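Local coordinates for protein AlyQ (Persicobacter sp. CCB-QB2, PDB 5XNR) that probably cleaves alginate as a lyase, and joins its lyase domain to a CBM32 carbohydrate-binding module, at residues C158-I163 / R218-S223; T164-S169 / N180-V185; H258-A263 / Y351-F356; G275-A280 / D290-T295. All blocks are in the same frame, centred on the assembly; numbering follows the deposited sequence.

Contact 1 of 4, residues C158-I163 / R218-S223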
loop_
_atom_site.group_PDB
_atom_site.type_symbol
_atom_site.label_atom_id
_atom_site.label_comp_id
_atom_site.label_asym_id
_atom_site.label_seq_id
_atom_site.Cartn_x
_atom_site.Cartn_y
_atom_site.Cartn_z
ATOM N N CYS A 158 15.730 16.295 -6.007
ATOM C CA CYS A 158 16.610 15.360 -5.296
ATOM C C CYS A 158 17.717 16.104 -4.506
ATOM O O CYS A 158 18.339 15.541 -3.569
ATOM C CB CYS A 158 17.144 14.278 -6.241
ATOM S SG CYS A 158 17.964 14.838 -7.765
ATOM N N ASN A 159 17.923 17.383 -4.815
ATOM C CA ASN A 159 18.870 18.238 -4.114
ATOM C C ASN A 159 18.346 18.655 -2.723
ATOM O O ASN A 159 19.160 18.907 -1.809
ATOM C CB ASN A 159 19.140 19.520 -4.910
ATOM C CG ASN A 159 19.829 19.278 -6.239
ATOM O OD1 ASN A 159 20.744 18.465 -6.325
ATOM N ND2 ASN A 159 19.418 19.998 -7.269
ATOM N N GLN A 160 17.008 18.703 -2.559
ATOM C CA GLN A 160 16.314 19.428 -1.459
ATOM C C GLN A 160 16.291 18.584 -0.173
ATOM O O GLN A 160 15.758 19.015 0.822
ATOM C CB GLN A 160 14.901 19.823 -1.915
ATOM C CG GLN A 160 14.093 20.638 -0.920
ATOM C CD GLN A 160 12.891 21.360 -1.487
ATOM O OE1 GLN A 160 12.366 21.043 -2.548
ATOM N NE2 GLN A 160 12.402 22.333 -0.743
ATOM N N TRP A 161 16.892 17.403 -0.176
ATOM C CA TRP A 161 16.956 16.567 1.015
ATOM C C TRP A 161 18.343 15.918 1.125
ATOM O O TRP A 161 19.103 15.809 0.145
ATOM C CB TRP A 161 15.843 15.512 0.966
ATOM C CG TRP A 161 14.486 16.106 0.765
ATOM C CD1 TRP A 161 13.871 16.396 -0.422
ATOM C CD2 TRP A 161 13.594 16.559 1.791
ATOM N NE1 TRP A 161 12.647 16.968 -0.205
ATOM C CE2 TRP A 161 12.450 17.077 1.145
ATOM C CE3 TRP A 161 13.649 16.565 3.182
ATOM C CZ2 TRP A 161 11.373 17.590 1.853
ATOM C CZ3 TRP A 161 12.579 17.065 3.880
ATOM C CH2 TRP A 161 11.465 17.580 3.224
ATOM N N LYS A 162 18.652 15.530 2.350
ATOM C CA LYS A 162 19.711 14.586 2.670
ATOM C C LYS A 162 19.085 13.452 3.476
ATOM O O LYS A 162 18.075 13.658 4.129
ATOM C CB LYS A 162 20.816 15.231 3.511
ATOM C CG LYS A 162 20.401 15.590 4.932
ATOM C CD LYS A 162 21.455 16.327 5.720
ATOM C CE LYS A 162 22.013 15.536 6.878
ATOM N NZ LYS A 162 22.675 16.450 7.837
ATOM N N ILE A 163 19.714 12.288 3.445
ATOM C CA ILE A 163 19.245 11.140 4.201
ATOM C C ILE A 163 20.240 10.798 5.321
ATOM O O ILE A 163 21.466 11.013 5.205
ATOM C CB ILE A 163 19.017 9.941 3.270
ATOM C CG1 ILE A 163 18.065 8.930 3.901
ATOM C CG2 ILE A 163 20.330 9.283 2.853
ATOM C CD1 ILE A 163 17.418 8.004 2.888
ATOM N N ARG A 218 16.597 20.429 3.124
ATOM C CA ARG A 218 17.751 21.217 2.728
ATOM C C ARG A 218 17.301 22.407 1.877
ATOM O O ARG A 218 16.146 22.444 1.431
ATOM C CB ARG A 218 18.699 20.392 1.856
ATOM C CG ARG A 218 19.317 19.202 2.562
ATOM C CD ARG A 218 20.779 19.094 2.191
ATOM N NE ARG A 218 21.669 19.787 3.102
ATOM C CZ ARG A 218 22.984 19.807 2.985
ATOM N NH1 ARG A 218 23.720 20.079 4.046
ATOM N NH2 ARG A 218 23.552 19.531 1.828
ATOM N N LYS A 219 18.234 23.314 1.589
ATOM C CA LYS A 219 17.985 24.332 0.579
ATOM C C LYS A 219 17.734 23.649 -0.760
ATOM O O LYS A 219 18.142 22.507 -0.963
ATOM C CB LYS A 219 19.174 25.280 0.465
ATOM C CG LYS A 219 19.506 26.000 1.762
ATOM C CD LYS A 219 20.282 27.277 1.570
ATOM C CE LYS A 219 20.498 28.006 2.877
ATOM N NZ LYS A 219 21.570 29.013 2.739
ATOM N N GLU A 220 17.067 24.344 -1.668
ATOM C CA GLU A 220 16.602 23.715 -2.924
ATOM C C GLU A 220 17.762 23.411 -3.884
ATOM O O GLU A 220 17.580 22.647 -4.822
ATOM C CB GLU A 220 15.574 24.608 -3.621
ATOM C CG GLU A 220 14.253 24.706 -2.870
ATOM C CD GLU A 220 13.179 25.562 -3.525
ATOM O OE1 GLU A 220 12.291 24.969 -4.174
ATOM O OE2 GLU A 220 13.235 26.825 -3.397
ATOM N N ASP A 221 18.933 23.997 -3.659
ATOM C CA ASP A 221 20.115 23.779 -4.498
ATOM C C ASP A 221 21.052 22.793 -3.798
ATOM O O ASP A 221 22.090 22.435 -4.359
ATOM C CB ASP A 221 20.845 25.091 -4.801
ATOM C CG ASP A 221 21.463 25.758 -3.575
ATOM O OD1 ASP A 221 21.421 25.138 -2.470
ATOM O OD2 ASP A 221 21.981 26.898 -3.728
ATOM N N GLY A 222 20.711 22.392 -2.571
ATOM C CA GLY A 222 21.432 21.310 -1.878
ATOM C C GLY A 222 22.710 21.806 -1.221
ATOM O O GLY A 222 23.451 21.024 -0.651
ATOM N N SER A 223 22.939 23.121 -1.264
ATOM C CA SER A 223 24.174 23.763 -0.760
ATOM C C SER A 223 24.350 23.564 0.748
ATOM O O SER A 223 25.471 23.632 1.255
ATOM C CB SER A 223 24.168 25.243 -1.085
ATOM O OG SER A 223 23.082 25.904 -0.441
HETATM O O HOH W 1 13.562 23.354 1.515
HETATM O O HOH W 2 12.363 22.718 -5.513
#

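Contact 2 of 4, residues T164-S169 / N180-V185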
loop_
_atom_site.group_PDB
_atom_site.type_symbol
_atom_site.label_atom_id
_atom_site.label_comp_id
_atom_site.label_asym_id
_atom_site.label_seq_id
_atom_site.Cartn_x
_atom_site.Cartn_y
_atom_site.Cartn_z
ATOM N N THR A 164 19.668 10.289 6.418
ATOM C CA THR A 164 20.410 9.707 7.505
ATOM C C THR A 164 19.996 8.240 7.624
ATOM O O THR A 164 18.826 7.922 7.690
ATOM C CB THR A 164 20.201 10.478 8.815
ATOM O OG1 THR A 164 20.679 11.815 8.654
ATOM C CG2 THR A 164 20.937 9.855 9.982
ATOM N N TYR A 165 20.977 7.353 7.641
ATOM C CA TYR A 165 20.715 5.934 7.595
ATOM C C TYR A 165 20.819 5.388 9.025
ATOM O O TYR A 165 21.361 6.046 9.900
ATOM C CB TYR A 165 21.700 5.233 6.639
ATOM C CG TYR A 165 21.538 5.519 5.164
ATOM C CD1 TYR A 165 20.433 5.050 4.462
ATOM C CD2 TYR A 165 22.483 6.259 4.464
ATOM C CE1 TYR A 165 20.266 5.311 3.109
ATOM C CE2 TYR A 165 22.345 6.513 3.105
ATOM C CZ TYR A 165 21.221 6.055 2.430
ATOM O OH TYR A 165 21.060 6.306 1.096
ATOM N N PRO A 166 20.337 4.164 9.243
ATOM C CA PRO A 166 20.445 3.435 10.502
ATOM C C PRO A 166 21.868 3.079 10.941
ATOM O O PRO A 166 22.069 2.825 12.108
ATOM C CB PRO A 166 19.701 2.125 10.232
ATOM C CG PRO A 166 18.627 2.541 9.256
ATOM C CD PRO A 166 19.404 3.463 8.343
ATOM N N ASP A 167 22.803 3.017 10.001
ATOM C CA ASP A 167 24.202 2.710 10.264
ATOM C C ASP A 167 24.951 3.989 10.685
ATOM O O ASP A 167 26.155 3.954 10.916
ATOM C CB ASP A 167 24.848 2.018 9.055
ATOM C CG ASP A 167 25.160 2.919 7.862
ATOM O OD1 ASP A 167 24.980 4.163 7.973
ATOM O OD2 ASP A 167 25.609 2.367 6.826
ATOM N N GLY A 168 24.247 5.109 10.808
ATOM C CA GLY A 168 24.845 6.329 11.327
ATOM C C GLY A 168 25.401 7.213 10.228
ATOM O O GLY A 168 25.709 8.366 10.503
ATOM N N SER A 169 25.514 6.683 8.999
ATOM C CA SER A 169 26.031 7.433 7.824
ATOM C C SER A 169 24.955 8.378 7.295
ATOM O O SER A 169 23.801 8.271 7.638
ATOM C CB SER A 169 26.514 6.507 6.709
ATOM O OG SER A 169 25.446 5.748 6.151
ATOM N N ASN A 180 19.378 0.890 -1.864
ATOM C CA ASN A 180 20.121 0.173 -0.803
ATOM C C ASN A 180 19.126 -0.486 0.182
ATOM O O ASN A 180 17.894 -0.407 0.010
ATOM C CB ASN A 180 21.184 1.091 -0.176
ATOM C CG ASN A 180 20.624 2.271 0.589
ATOM O OD1 ASN A 180 19.926 2.094 1.580
ATOM N ND2 ASN A 180 20.963 3.477 0.163
ATOM N N GLU A 181 19.645 -1.145 1.222
ATOM C CA GLU A 181 18.804 -1.957 2.120
ATOM C C GLU A 181 17.981 -1.057 3.045
ATOM O O GLU A 181 17.080 -1.537 3.682
ATOM C CB GLU A 181 19.638 -2.893 2.998
ATOM C CG GLU A 181 20.431 -2.154 4.077
ATOM C CD GLU A 181 21.271 -3.003 5.020
ATOM O OE1 GLU A 181 20.695 -3.944 5.599
ATOM O OE2 GLU A 181 22.498 -2.681 5.207
ATOM N N TYR A 182 18.329 0.212 3.139
ATOM C CA TYR A 182 17.638 1.174 4.003
ATOM C C TYR A 182 16.682 2.081 3.195
ATOM O O TYR A 182 15.677 2.568 3.737
ATOM C CB TYR A 182 18.674 2.018 4.744
ATOM C CG TYR A 182 19.660 1.256 5.597
ATOM C CD1 TYR A 182 19.230 0.324 6.525
ATOM C CD2 TYR A 182 21.016 1.520 5.533
ATOM C CE1 TYR A 182 20.119 -0.363 7.332
ATOM C CE2 TYR A 182 21.926 0.854 6.343
ATOM C CZ TYR A 182 21.475 -0.092 7.253
ATOM O OH TYR A 182 22.352 -0.761 8.062
ATOM N N TRP A 183 16.980 2.306 1.913
ATOM C CA TRP A 183 16.243 3.245 1.049
ATOM C C TRP A 183 16.185 2.670 -0.366
ATOM O O TRP A 183 17.209 2.704 -1.066
ATOM C CB TRP A 183 16.968 4.594 1.037
ATOM C CG TRP A 183 16.248 5.734 0.381
ATOM C CD1 TRP A 183 14.937 6.092 0.531
ATOM C CD2 TRP A 183 16.840 6.746 -0.444
ATOM N NE1 TRP A 183 14.670 7.240 -0.165
ATOM C CE2 TRP A 183 15.822 7.666 -0.770
ATOM C CE3 TRP A 183 18.128 6.959 -0.947
ATOM C CZ2 TRP A 183 16.051 8.769 -1.591
ATOM C CZ3 TRP A 183 18.354 8.049 -1.766
ATOM C CH2 TRP A 183 17.330 8.948 -2.067
ATOM N N PHE A 184 15.023 2.172 -0.781
ATOM C CA PHE A 184 14.888 1.547 -2.085
ATOM C C PHE A 184 13.476 1.711 -2.631
ATOM O O PHE A 184 12.557 1.959 -1.901
ATOM C CB PHE A 184 15.190 0.049 -1.996
ATOM C CG PHE A 184 14.437 -0.673 -0.912
ATOM C CD1 PHE A 184 14.878 -0.633 0.398
ATOM C CD2 PHE A 184 13.273 -1.367 -1.200
ATOM C CE1 PHE A 184 14.196 -1.301 1.404
ATOM C CE2 PHE A 184 12.582 -2.039 -0.197
ATOM C CZ PHE A 184 13.049 -2.008 1.106
ATOM N N VAL A 185 13.344 1.489 -3.929
ATOM C CA VAL A 185 12.059 1.555 -4.624
ATOM C C VAL A 185 11.287 0.249 -4.395
ATOM O O VAL A 185 11.840 -0.837 -4.498
ATOM C CB VAL A 185 12.257 1.847 -6.126
ATOM C CG1 VAL A 185 10.937 1.799 -6.887
ATOM C CG2 VAL A 185 12.958 3.184 -6.356
#

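Contact 3 of 4, residues H258-A263 / Y351-F356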
loop_
_atom_site.group_PDB
_atom_site.type_symbol
_atom_site.label_atom_id
_atom_site.label_comp_id
_atom_site.label_asym_id
_atom_site.label_seq_id
_atom_site.Cartn_x
_atom_site.Cartn_y
_atom_site.Cartn_z
ATOM N N HIS A 258 10.744 20.051 13.017
ATOM C CA HIS A 258 11.786 20.108 14.047
ATOM C C HIS A 258 12.229 21.565 14.250
ATOM O O HIS A 258 12.309 22.318 13.280
ATOM C CB HIS A 258 12.967 19.208 13.650
ATOM C CG HIS A 258 13.518 18.376 14.761
ATOM N ND1 HIS A 258 13.259 17.002 14.853
ATOM C CD2 HIS A 258 14.316 18.703 15.815
ATOM C CE1 HIS A 258 13.861 16.525 15.932
ATOM N NE2 HIS A 258 14.524 17.558 16.543
ATOM N N GLY A 259 12.459 21.957 15.511
ATOM C CA GLY A 259 13.186 23.211 15.909
ATOM C C GLY A 259 14.369 22.886 16.820
ATOM O O GLY A 259 14.727 21.698 16.900
ATOM N N ASP A 260 14.996 23.885 17.495
ATOM C CA ASP A 260 16.114 23.591 18.475
ATOM C C ASP A 260 15.552 23.018 19.783
ATOM O O ASP A 260 14.589 23.545 20.359
ATOM C CB ASP A 260 16.935 24.796 18.951
ATOM C CG ASP A 260 17.549 25.677 17.880
ATOM O OD1 ASP A 260 18.071 25.122 16.882
ATOM O OD2 ASP A 260 17.509 26.916 18.066
ATOM N N LYS A 261 16.196 21.946 20.238
ATOM C CA LYS A 261 16.093 21.425 21.602
ATOM C C LYS A 261 16.250 22.574 22.606
ATOM O O LYS A 261 15.410 22.733 23.498
ATOM C CB LYS A 261 17.171 20.357 21.834
ATOM C CG LYS A 261 16.707 19.098 22.563
ATOM C CD LYS A 261 17.721 17.951 22.529
ATOM C CE LYS A 261 17.114 16.565 22.657
ATOM N NZ LYS A 261 17.136 16.084 24.057
ATOM N N SER A 262 17.299 23.385 22.409
ATOM C CA SER A 262 17.746 24.426 23.383
ATOM C C SER A 262 16.589 25.385 23.714
ATOM O O SER A 262 16.554 25.976 24.793
ATOM C CB SER A 262 19.006 25.176 22.900
ATOM O OG SER A 262 18.701 26.217 21.964
ATOM N N ALA A 263 15.633 25.502 22.793
ATOM C CA ALA A 263 14.537 26.434 22.938
ATOM C C ALA A 263 13.271 25.718 23.422
ATOM O O ALA A 263 12.188 26.308 23.354
ATOM C CB ALA A 263 14.303 27.131 21.620
ATOM N N TYR A 351 8.396 29.823 16.740
ATOM C CA TYR A 351 9.799 29.470 16.903
ATOM C C TYR A 351 10.491 29.643 15.549
ATOM O O TYR A 351 9.825 29.772 14.498
ATOM C CB TYR A 351 9.973 28.037 17.427
ATOM C CG TYR A 351 9.159 27.005 16.696
ATOM C CD1 TYR A 351 7.830 26.787 17.024
ATOM C CD2 TYR A 351 9.695 26.252 15.658
ATOM C CE1 TYR A 351 7.059 25.845 16.353
ATOM C CE2 TYR A 351 8.939 25.298 14.974
ATOM C CZ TYR A 351 7.609 25.104 15.319
ATOM O OH TYR A 351 6.824 24.196 14.664
ATOM N N ASP A 352 11.822 29.637 15.605
ATOM C CA ASP A 352 12.669 29.728 14.404
ATOM C C ASP A 352 13.526 28.457 14.330
ATOM O O ASP A 352 13.291 27.480 15.083
ATOM C CB ASP A 352 13.471 31.035 14.386
ATOM C CG ASP A 352 14.447 31.189 15.543
ATOM O OD1 ASP A 352 14.774 30.164 16.181
ATOM O OD2 ASP A 352 14.884 32.340 15.794
ATOM N N GLN A 353 14.482 28.469 13.406
ATOM C CA GLN A 353 15.431 27.364 13.211
ATOM C C GLN A 353 14.648 26.067 12.939
ATOM O O GLN A 353 14.998 25.009 13.460
ATOM C CB GLN A 353 16.399 27.261 14.401
ATOM C CG GLN A 353 17.413 28.407 14.468
ATOM C CD GLN A 353 18.448 28.409 13.358
ATOM O OE1 GLN A 353 18.278 29.039 12.310
ATOM N NE2 GLN A 353 19.536 27.681 13.569
ATOM N N SER A 354 13.609 26.172 12.104
ATOM C CA SER A 354 12.693 25.083 11.868
ATOM C C SER A 354 12.942 24.445 10.493
ATOM O O SER A 354 13.283 25.137 9.529
ATOM C CB SER A 354 11.273 25.551 11.986
ATOM O OG SER A 354 10.373 24.480 11.690
ATOM N N TYR A 355 12.712 23.128 10.410
ATOM C CA TYR A 355 12.874 22.364 9.156
ATOM C C TYR A 355 11.956 21.133 9.189
ATOM O O TYR A 355 11.480 20.775 10.242
ATOM C CB TYR A 355 14.337 21.965 8.958
ATOM C CG TYR A 355 14.921 21.213 10.124
ATOM C CD1 TYR A 355 15.474 21.889 11.193
ATOM C CD2 TYR A 355 14.903 19.827 10.172
ATOM C CE1 TYR A 355 16.022 21.204 12.267
ATOM C CE2 TYR A 355 15.433 19.128 11.246
ATOM C CZ TYR A 355 15.990 19.820 12.303
ATOM O OH TYR A 355 16.502 19.161 13.385
ATOM N N PHE A 356 11.692 20.537 8.027
ATOM C CA PHE A 356 10.926 19.315 7.905
ATOM C C PHE A 356 11.828 18.075 7.798
ATOM O O PHE A 356 12.995 18.155 7.400
ATOM C CB PHE A 356 10.079 19.339 6.636
ATOM C CG PHE A 356 8.954 20.338 6.643
ATOM C CD1 PHE A 356 7.969 20.282 7.612
ATOM C CD2 PHE A 356 8.879 21.322 5.670
ATOM C CE1 PHE A 356 6.939 21.208 7.636
ATOM C CE2 PHE A 356 7.840 22.238 5.683
ATOM C CZ PHE A 356 6.869 22.174 6.665
#

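Contact 4 of 4, residues G275-A280 / D290-T295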
loop_
_atom_site.group_PDB
_atom_site.type_symbol
_atom_site.label_atom_id
_atom_site.label_comp_id
_atom_site.label_asym_id
_atom_site.label_seq_id
_atom_site.Cartn_x
_atom_site.Cartn_y
_atom_site.Cartn_z
ATOM N N GLY A 275 1.612 0.761 18.086
ATOM C CA GLY A 275 0.657 -0.299 17.833
ATOM C C GLY A 275 -0.317 0.075 16.725
ATOM O O GLY A 275 0.066 0.219 15.553
ATOM N N ASN A 276 -1.589 0.182 17.099
ATOM C CA ASN A 276 -2.647 0.637 16.209
ATOM C C ASN A 276 -2.925 2.129 16.495
ATOM O O ASN A 276 -3.761 2.718 15.827
ATOM C CB ASN A 276 -3.935 -0.175 16.389
ATOM C CG ASN A 276 -3.775 -1.683 16.317
ATOM O OD1 ASN A 276 -3.620 -2.244 15.239
ATOM N ND2 ASN A 276 -3.892 -2.355 17.448
ATOM N N HIS A 277 -2.238 2.740 17.479
ATOM C CA HIS A 277 -2.478 4.152 17.881
ATOM C C HIS A 277 -1.660 5.127 17.024
ATOM O O HIS A 277 -0.440 5.224 17.187
ATOM C CB HIS A 277 -2.128 4.428 19.356
ATOM C CG HIS A 277 -2.529 5.798 19.797
ATOM N ND1 HIS A 277 -1.938 6.445 20.878
ATOM C CD2 HIS A 277 -3.465 6.649 19.313
ATOM C CE1 HIS A 277 -2.519 7.621 21.059
ATOM N NE2 HIS A 277 -3.465 7.765 20.104
ATOM N N LEU A 278 -2.349 5.891 16.182
ATOM C CA LEU A 278 -1.703 6.852 15.322
ATOM C C LEU A 278 -2.056 8.238 15.832
ATOM O O LEU A 278 -3.256 8.586 15.860
ATOM C CB LEU A 278 -2.214 6.688 13.892
ATOM C CG LEU A 278 -1.471 7.522 12.853
ATOM C CD1 LEU A 278 -0.026 7.068 12.778
ATOM C CD2 LEU A 278 -2.150 7.445 11.482
ATOM N N PHE A 279 -1.021 8.994 16.200
ATOM C CA PHE A 279 -1.220 10.299 16.800
ATOM C C PHE A 279 -0.146 11.317 16.393
ATOM O O PHE A 279 0.860 11.015 15.776
ATOM C CB PHE A 279 -1.264 10.182 18.317
ATOM C CG PHE A 279 -0.063 9.547 18.955
ATOM C CD1 PHE A 279 0.050 8.170 19.017
ATOM C CD2 PHE A 279 0.886 10.320 19.590
ATOM C CE1 PHE A 279 1.129 7.584 19.650
ATOM C CE2 PHE A 279 1.960 9.732 20.241
ATOM C CZ PHE A 279 2.082 8.367 20.266
ATOM N N ALA A 280 -0.443 12.559 16.741
ATOM C CA ALA A 280 0.486 13.642 16.593
ATOM C C ALA A 280 1.076 13.930 17.972
ATOM O O ALA A 280 0.333 13.960 18.954
ATOM C CB ALA A 280 -0.239 14.838 16.016
ATOM N N ASP A 290 -0.469 14.683 23.514
ATOM C CA ASP A 290 -0.582 13.931 22.263
ATOM C C ASP A 290 -1.998 14.103 21.713
ATOM O O ASP A 290 -2.937 14.114 22.472
ATOM C CB ASP A 290 -0.303 12.430 22.467
ATOM C CG ASP A 290 1.093 12.054 22.960
ATOM O OD1 ASP A 290 2.034 12.869 22.821
ATOM O OD2 ASP A 290 1.241 10.917 23.450
ATOM N N LEU A 291 -2.151 14.164 20.403
ATOM C CA LEU A 291 -3.482 14.220 19.797
ATOM C C LEU A 291 -3.703 13.040 18.840
ATOM O O LEU A 291 -3.007 12.861 17.830
ATOM C CB LEU A 291 -3.624 15.551 19.063
ATOM C CG LEU A 291 -5.007 15.836 18.484
ATOM C CD1 LEU A 291 -6.015 16.098 19.596
ATOM C CD2 LEU A 291 -4.924 17.025 17.536
ATOM N N THR A 292 -4.736 12.277 19.137
ATOM C CA THR A 292 -4.993 11.066 18.445
ATOM C C THR A 292 -5.611 11.381 17.085
ATOM O O THR A 292 -6.504 12.215 16.977
ATOM C CB THR A 292 -5.932 10.138 19.228
ATOM O OG1 THR A 292 -5.338 9.818 20.493
ATOM C CG2 THR A 292 -6.248 8.880 18.438
ATOM N N ILE A 293 -5.107 10.678 16.084
ATOM C CA ILE A 293 -5.628 10.702 14.732
ATOM C C ILE A 293 -6.596 9.528 14.557
ATOM O O ILE A 293 -7.724 9.742 14.160
ATOM C CB ILE A 293 -4.472 10.679 13.710
ATOM C CG1 ILE A 293 -3.469 11.810 13.955
ATOM C CG2 ILE A 293 -5.020 10.731 12.299
ATOM C CD1 ILE A 293 -2.163 11.700 13.173
ATOM N N LYS A 294 -6.127 8.319 14.883
ATOM C CA LYS A 294 -6.850 7.058 14.749
ATOM C C LYS A 294 -6.450 6.109 15.891
ATOM O O LYS A 294 -5.295 6.064 16.268
ATOM C CB LYS A 294 -6.462 6.343 13.447
ATOM C CG LYS A 294 -7.002 6.931 12.154
ATOM C CD LYS A 294 -8.240 6.230 11.601
ATOM C CE LYS A 294 -9.263 7.190 11.010
ATOM N NZ LYS A 294 -9.991 6.560 9.885
ATOM N N THR A 295 -7.376 5.293 16.374
ATOM C CA THR A 295 -7.049 4.252 17.367
ATOM C C THR A 295 -6.884 2.877 16.705
ATOM O O THR A 295 -6.468 1.933 17.350
ATOM C CB THR A 295 -8.144 4.145 18.434
ATOM O OG1 THR A 295 -9.421 3.984 17.801
ATOM C CG2 THR A 295 -8.167 5.346 19.358
#

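Contact 1 of 4, residues C158-I163 / R218-S223
Arg218 meets Gln160 through the main chain. Its N donates to Gln160 O at 2.8 Å. The bond is bent, 141° at the hydrogen, and the donor stands above the carbonyl plane. Beyond it the Arg218 side chain runs over the backbone that follows Gln160. Its CG lies 3.7 Å from Trp161 C, and its CD reaches the CB of Lys162. Gln160 and Glu220 lie side by side and point the same way, with Gln160 NE2 3.7 Å from Glu220 CG. The Gln160 CG is anti to the backbone N (chi1 -177°) and the chain is extended beyond it, which carries the amide out alongside Glu220. Two waters then meet this amide. One accepts from Gln160 NE2 at 2.7 Å and donates to Arg218 O. The other donates to Glu220 OE1 at 2.6 Å and makes a weak bond to Gln160 OE1. Asn159 packs on the turn: its CB is 3.5 Å from Glu220 O, and its O is 3.3 Å from Gly222 CA.

The second shell sets these groups. Lys219 to Gly222 form a type I beta turn, closed by Gly222 N to Lys219 O. Gly222 has positive phi, and a side chain there would crowd Asn159 O. Asp225 pairs with the Arg218 guanidinium in a salt bridge, and Asn157 bonds to Glu220 O.

Cys158 is tied to Cys175 by a disulfide. The loop after strand 211-217 thus folds back on the start of its antiparallel partner, strand 161-164. Trp161 lies between this sheet, at Phe356, and strand 379-392 of the other, at Val389.

Contact 2 of 4, residues T164-S169 / N180-V185
Pro166 lies flat against Tyr182. Its CD sits over one face of the phenol ring, 3.6 Å from the centroid and 17° off the normal, a CH-pi contact. The proline CG and CB cover the CD1 and CE1 side of the ring. Glu181 CG covers the opposite face, so Tyr182 is sandwiched between aliphatic groups. Asp167 closes part of the rim: its CB is 3.9 Å from Tyr182 OH, and its carboxylate stands at the ring edge.

Tyr165 fills the neighbouring hollow. Its walls are Tyr182 CB, Trp183 CB and the Asn180 amide. Tyr165 CD1 presses on Tyr182 CB at 3.5 Å. Trp183 CB meets the Tyr165 ring at its edge, 4.0 Å from CE1. The two tyrosine rings meet obliquely, with planes 37° apart.

Tyr165 OH accepts a hydrogen bond from Asn180 ND2 at 3.0 Å, and it lies close to the amide plane. Asn180 OD1 accepts from Tyr182 N at 2.9 Å and from Trp183 N, as an Asx turn and Asx motif. A chi1 of 66° puts CG between the backbone N and carbonyl carbon and folds the amide back over its own turn, where OD1 meets these two N-H groups.

The turn 165-168 after strand 161-164 thus packs on the start of strand 183-185, an outermost strand of the seven-stranded sheet. The contact is mostly apolar, with one side-chain hydrogen bond across it. Asn202 bonds to Tyr182 OH. Bonds at both ends of the Asn180 amide fix its rotation, so Tyr165 OH is offered an N-H and not a carbonyl oxygen.

Contact 3 of 4, residues H258-A263 / Y351-F356
His258 and Tyr355 form an antiparallel, hydrogen-bonded pair in a sheet of the lyase domain. The chain around them reads QIH and YFK, consistent with the motifs of family PL7 alginate lyases, whose fold is a beta-jelly roll. His258 N donates to Tyr355 O at 3.0 Å. Tyr355 N returns a bond to His258 O, also 3.0 Å. The first is nearly straight, 167° at the hydrogen.

His258 O has further company. Ser354 OG makes a weak bond to it at 3.3 Å, and Ser354 CA approaches it at 3.1 Å in a CA-H...O contact. A similar contact runs from Gly259 CA to Gln353 O at 3.5 Å. Gln353 and Ser354 form a G1 beta bulge opposite Trp228, with Gln353 at positive phi.

The side chains of the pair lie side by side. Tyr355 CG sits between the backbone N and the carbonyl carbon (chi1 55°), which lays the ring alongside His258 CB. That CB is over one face of the Tyr355 ring, 3.7 Å from its centroid, as a CH-pi contact. The two rings are nearly parallel, 12° apart, but slid so far that they barely overlap. His258 NE2 is satisfied outside the pair, by Asp266. Arg216 makes a cation-pi contact with the Tyr355 ring. Replacing Tyr355 by an alanine would probably leave His258 CB without its aromatic support and Arg216 without its pi partner.

At the rim the Asp260 carboxylate rests on aliphatic carbon, with OD1 3.7 Å from Gln353 CB. At the end of the paired rings, the phenol oxygen Tyr355 OH stands 3.3 Å from His258 CD2.

Contact 4 of 4, residues G275-A280 / D290-T295
Leu278 to Ala280 pair with Leu291 to Lys294 as an antiparallel beta hairpin broken by a classic bulge. Ile293 and Lys294 both face Leu278 there.

The backbone bonds come first. Leu278 O accepts from two amides, Ile293 N at 2.8 Å and Lys294 N at 3.0 Å. Leu278 N donates to Lys294 O. Beyond the bulge Ala280 N donates to Leu291 O, and Leu291 N bonds back to Ala280 O. Between these bonds Phe279 and Thr292 form a non-hydrogen-bonded pair.

One side-chain hydrogen bond spans the strands. His277 NE2 and Thr292 OG1 are 2.8 Å apart, and either could be the donor. The His277 CG is anti to the backbone N (chi1 -173°), and this swings the imidazole over to Thr292. Lys294 O stands at the edge of that ring, 3.6 Å from CD2, while Phe279 CD1 covers one face. With His277 replaced by an alanine, Thr292 OG1 would probably lose this partner, and Phe279 CD1 the imidazole face on which it rests.

Packing makes up the rest. Phe279 CB lies 3.2 Å from Leu291 O. The Asp290 carboxylate lies obliquely by the Phe279 ring, planes 30° apart, with OD2 3.5 Å from CE2. Ser281 bonds to its OD1. Leu278 CG meets Ile293 CD1 at 4.2 Å. Leu316 and Tyr318 of strand 313-319, in the other lyase sheet, pack on Ile293, so this side of the hairpin faces that sheet. Where the strands near the loop, Asp290 CA approaches Ala280 O at 3.4 Å in a CA-H...O contact.

In the fold
All four contacts lie in the alginate lyase domain. Contacts 1, 3 and 4 reach the same antiparallel sheet. Contacts 1 and 2 touch, with Ile163 CD1 3.6 Å from Trp183 CG, and contact 2 lies in the chain between the two segments of contact 1. Contact 1 also touches contact 3, where Trp161 CZ3 is 3.7 Å from Phe356 O. Contact 4 likewise comes between the segments of contact 3, but their nearest atoms stay about 12 Å apart. A potassium ion, bound by Asp171, Thr173 and Glu177, lies about 7 Å from the Tyr165 side chain and about 9 Å from that of Lys162. Contact 3 carries the motifs that probably belong to the active-site region.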